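Local coordinates for beta-hydroxyacyl-(Acyl-carrier-protein) dehydratase FabA/FabZ (Xenorhabdus doucetiae, PDB 6QSR), which probably acts as a hotdog-fold 3-hydroxyacyl-ACP dehydratase subunit, in a heterocomplex involved in the biosynthesis of aryl polyene pigments, at residues B[72-86]-B[119-131]. Numbering follows the deposited sequence.
Sequences GHLPGWFAIEMMAQA and PAFTQGSVLDIQM
Leu74 and Phe121 form the hydrogen-bonded pair of a two-strand antiparallel ribbon: Leu74 N gives to Phe121 O at 3.0 Å, and Phe121 N to Leu74 O at 2.6 Å. Proline, lacking an N-H, fits at Pro75 in the adjoining non-hydrogen-bonded pair with Ala120. Gly76 N reaches Pro119 O at 2.8 Å from above the carbonyl plane; glycine, having no side chain, lets that oxygen come close. Gln123 N makes a weak 3.3 Å bond to His73 ND1 at the imidazole edge, while Thr122 CG2 lies over one ring face, offset toward the rim. Thr122 O closes the type II turn, accepting from Ser125 N and Ser125 OG.

Beyond the ribbon the contact is apolar. A chi1 of -57° sets Phe121 CG beside its backbone N, with the ring edge at Ala79 CB and Leu127 CD1 over one face, offset toward the rim. Met82, bent at its last torsion, brings CE to Phe121 CE1 (3.9 Å) and Leu127 CD1 (4.0 Å). Met83 CG lies 3.6 Å from Met131 SD; small Ala86 CB meets Ile129 CG2. Since hydrogen bonds between 72-86 and 119-131 all lie in ribbon and turn, the hotdog helix is probably held here mainly by apolar burial.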
# COMPACT_ATOMS: atom_id res chain seq x y z
N GLY B 72 17.12 6.70 6.68
CA GLY B 72 17.44 6.28 5.30
C GLY B 72 16.86 4.94 4.85
O GLY B 72 17.22 4.45 3.77
N HIS B 73 15.95 4.35 5.64
CA HIS B 73 15.39 3.03 5.34
C HIS B 73 13.92 3.10 4.92
O HIS B 73 13.21 4.02 5.31
CB HIS B 73 15.55 2.10 6.55
CG HIS B 73 16.94 2.09 7.11
ND1 HIS B 73 18.06 1.95 6.32
CD2 HIS B 73 17.39 2.22 8.38
CE1 HIS B 73 19.14 1.99 7.07
NE2 HIS B 73 18.77 2.16 8.32
N LEU B 74 13.51 2.14 4.09
CA LEU B 74 12.12 2.02 3.64
C LEU B 74 11.35 1.20 4.66
O LEU B 74 11.67 0.04 4.86
CB LEU B 74 12.04 1.32 2.27
CG LEU B 74 10.61 1.15 1.71
CD1 LEU B 74 10.03 2.49 1.29
CD2 LEU B 74 10.57 0.13 0.56
N PRO B 75 10.32 1.79 5.29
CA PRO B 75 9.56 1.01 6.26
C PRO B 75 8.96 -0.27 5.66
O PRO B 75 8.59 -0.28 4.48
CB PRO B 75 8.45 1.97 6.69
CG PRO B 75 9.04 3.32 6.50
CD PRO B 75 9.86 3.19 5.25
N GLY B 76 8.90 -1.32 6.48
CA GLY B 76 8.42 -2.64 6.07
C GLY B 76 7.04 -2.69 5.47
O GLY B 76 6.77 -3.51 4.60
N TRP B 77 6.15 -1.83 5.96
CA TRP B 77 4.77 -1.78 5.47
C TRP B 77 4.60 -1.38 4.00
O TRP B 77 3.59 -1.74 3.37
CB TRP B 77 3.88 -0.91 6.37
CG TRP B 77 4.29 0.52 6.57
CD1 TRP B 77 3.98 1.59 5.77
CD2 TRP B 77 5.04 1.05 7.67
NE1 TRP B 77 4.51 2.73 6.29
CE2 TRP B 77 5.16 2.44 7.46
CE3 TRP B 77 5.65 0.48 8.80
CZ2 TRP B 77 5.85 3.28 8.35
CZ3 TRP B 77 6.33 1.32 9.69
CH2 TRP B 77 6.42 2.70 9.46
N PHE B 78 5.60 -0.71 3.42
CA PHE B 78 5.62 -0.46 1.97
C PHE B 78 5.71 -1.74 1.10
O PHE B 78 5.50 -1.67 -0.11
CB PHE B 78 6.73 0.54 1.59
CG PHE B 78 6.40 1.94 1.96
CD1 PHE B 78 5.70 2.75 1.09
CD2 PHE B 78 6.73 2.44 3.22
CE1 PHE B 78 5.35 4.04 1.45
CE2 PHE B 78 6.39 3.73 3.59
CZ PHE B 78 5.70 4.54 2.70
N ALA B 79 6.05 -2.88 1.71
CA ALA B 79 5.93 -4.18 1.05
C ALA B 79 4.58 -4.41 0.36
O ALA B 79 4.54 -4.96 -0.75
CB ALA B 79 6.21 -5.30 2.05
N ILE B 80 3.49 -4.00 0.99
CA ILE B 80 2.17 -4.19 0.38
C ILE B 80 2.00 -3.39 -0.91
O ILE B 80 1.39 -3.89 -1.86
CB ILE B 80 0.98 -3.91 1.33
CG1 ILE B 80 0.97 -2.48 1.88
CG2 ILE B 80 1.00 -4.91 2.47
CD1 ILE B 80 -0.30 -1.72 1.59
N GLU B 81 2.57 -2.18 -0.95
CA GLU B 81 2.49 -1.33 -2.14
C GLU B 81 3.40 -1.82 -3.26
O GLU B 81 3.04 -1.74 -4.43
CB GLU B 81 2.82 0.13 -1.81
CG GLU B 81 2.65 1.12 -2.97
CD GLU B 81 1.22 1.23 -3.51
OE1 GLU B 81 0.28 0.80 -2.81
OE2 GLU B 81 1.03 1.74 -4.63
N MET B 82 4.60 -2.30 -2.92
CA MET B 82 5.47 -2.90 -3.92
C MET B 82 4.83 -4.18 -4.49
O MET B 82 4.83 -4.39 -5.70
CB MET B 82 6.87 -3.15 -3.34
CG MET B 82 7.65 -1.86 -3.00
SD MET B 82 9.31 -2.19 -2.38
CE MET B 82 8.91 -2.74 -0.73
N MET B 83 4.26 -5.02 -3.63
CA MET B 83 3.54 -6.23 -4.07
C MET B 83 2.30 -5.91 -4.91
O MET B 83 2.05 -6.58 -5.93
CB MET B 83 3.18 -7.10 -2.87
CG MET B 83 4.37 -7.85 -2.30
SD MET B 83 3.92 -8.89 -0.90
CE MET B 83 4.12 -7.75 0.45
N ALA B 84 1.55 -4.90 -4.49
CA ALA B 84 0.37 -4.44 -5.23
C ALA B 84 0.74 -3.98 -6.63
O ALA B 84 0.07 -4.36 -7.61
CB ALA B 84 -0.32 -3.32 -4.47
N GLN B 85 1.81 -3.20 -6.73
CA GLN B 85 2.25 -2.70 -8.03
C GLN B 85 2.80 -3.80 -8.92
O GLN B 85 2.60 -3.74 -10.13
CB GLN B 85 3.25 -1.55 -7.88
CG GLN B 85 2.55 -0.28 -7.45
CD GLN B 85 3.44 0.94 -7.43
OE1 GLN B 85 4.46 1.00 -8.13
NE2 GLN B 85 3.06 1.93 -6.63
N ALA B 86 3.43 -4.82 -8.35
CA ALA B 86 3.85 -5.99 -9.12
C ALA B 86 2.65 -6.69 -9.77
O ALA B 86 2.73 -7.10 -10.92
CB ALA B 86 4.64 -6.97 -8.25
N PRO B 119 11.84 -4.68 10.31
CA PRO B 119 10.96 -3.51 10.41
C PRO B 119 11.10 -2.51 9.27
O PRO B 119 10.15 -1.79 8.96
CB PRO B 119 11.37 -2.88 11.75
CG PRO B 119 12.72 -3.38 12.04
CD PRO B 119 12.83 -4.73 11.40
N ALA B 120 12.28 -2.48 8.64
CA ALA B 120 12.52 -1.62 7.48
C ALA B 120 13.52 -2.27 6.54
O ALA B 120 14.30 -3.14 6.95
CB ALA B 120 13.02 -0.25 7.92
N PHE B 121 13.47 -1.86 5.27
CA PHE B 121 14.44 -2.34 4.28
C PHE B 121 15.60 -1.35 4.21
O PHE B 121 15.41 -0.16 3.94
CB PHE B 121 13.80 -2.47 2.90
CG PHE B 121 12.60 -3.37 2.87
CD1 PHE B 121 11.31 -2.85 2.88
CD2 PHE B 121 12.75 -4.76 2.84
CE1 PHE B 121 10.20 -3.69 2.86
CE2 PHE B 121 11.65 -5.61 2.80
CZ PHE B 121 10.37 -5.07 2.83
N THR B 122 16.81 -1.86 4.44
CA THR B 122 17.97 -0.99 4.57
C THR B 122 18.37 -0.39 3.22
O THR B 122 18.21 -1.01 2.17
CB THR B 122 19.17 -1.72 5.22
OG1 THR B 122 19.46 -2.91 4.49
CG2 THR B 122 18.85 -2.11 6.66
N GLN B 123 18.84 0.85 3.29
CA GLN B 123 19.45 1.57 2.17
C GLN B 123 20.47 0.69 1.45
O GLN B 123 21.30 0.05 2.10
CB GLN B 123 20.18 2.81 2.72
CG GLN B 123 20.58 3.82 1.66
CD GLN B 123 19.67 5.02 1.66
OE1 GLN B 123 19.80 5.93 2.50
NE2 GLN B 123 18.71 5.04 0.73
N GLY B 124 20.39 0.64 0.12
CA GLY B 124 21.24 -0.23 -0.70
C GLY B 124 20.69 -1.62 -1.02
O GLY B 124 21.27 -2.33 -1.86
N SER B 125 19.61 -2.04 -0.37
CA SER B 125 18.99 -3.34 -0.64
C SER B 125 18.36 -3.39 -2.03
O SER B 125 17.60 -2.50 -2.40
CB SER B 125 17.92 -3.66 0.39
OG SER B 125 18.45 -3.69 1.69
N VAL B 126 18.69 -4.43 -2.78
CA VAL B 126 18.04 -4.75 -4.05
C VAL B 126 16.91 -5.72 -3.75
O VAL B 126 17.15 -6.84 -3.30
CB VAL B 126 19.05 -5.33 -5.06
CG1 VAL B 126 18.37 -5.67 -6.39
CG2 VAL B 126 20.17 -4.33 -5.28
N LEU B 127 15.67 -5.27 -3.94
CA LEU B 127 14.49 -6.04 -3.57
C LEU B 127 13.85 -6.73 -4.78
O LEU B 127 13.58 -6.10 -5.79
CB LEU B 127 13.46 -5.12 -2.88
CG LEU B 127 13.94 -4.50 -1.56
CD1 LEU B 127 12.81 -3.71 -0.94
CD2 LEU B 127 14.45 -5.56 -0.58
N ASP B 128 13.63 -8.04 -4.66
CA ASP B 128 12.93 -8.82 -5.68
C ASP B 128 11.50 -9.06 -5.23
O ASP B 128 11.28 -9.70 -4.19
CB ASP B 128 13.63 -10.16 -5.93
CG ASP B 128 14.94 -9.99 -6.66
OD1 ASP B 128 14.95 -9.39 -7.76
OD2 ASP B 128 15.98 -10.46 -6.13
N ILE B 129 10.54 -8.54 -5.99
CA ILE B 129 9.13 -8.71 -5.68
C ILE B 129 8.55 -9.76 -6.64
O ILE B 129 8.49 -9.54 -7.85
CB ILE B 129 8.38 -7.37 -5.75
CG1 ILE B 129 8.99 -6.36 -4.75
CG2 ILE B 129 6.90 -7.56 -5.41
CD1 ILE B 129 10.08 -5.50 -5.33
N GLN B 130 8.14 -10.90 -6.10
CA GLN B 130 7.68 -12.05 -6.90
C GLN B 130 6.27 -12.44 -6.47
O GLN B 130 6.07 -12.86 -5.32
CB GLN B 130 8.65 -13.23 -6.75
CG GLN B 130 9.95 -13.03 -7.51
CD GLN B 130 10.91 -14.20 -7.38
OE1 GLN B 130 10.80 -15.20 -8.11
NE2 GLN B 130 11.88 -14.08 -6.48
N MET B 131 5.30 -12.27 -7.37
CA MET B 131 3.88 -12.57 -7.09
C MET B 131 3.40 -13.76 -7.94
O MET B 131 3.72 -13.86 -9.13
CB MET B 131 3.00 -11.34 -7.37
CG MET B 131 3.44 -10.04 -6.70
SD MET B 131 3.54 -10.19 -4.91
CE MET B 131 1.81 -10.23 -4.44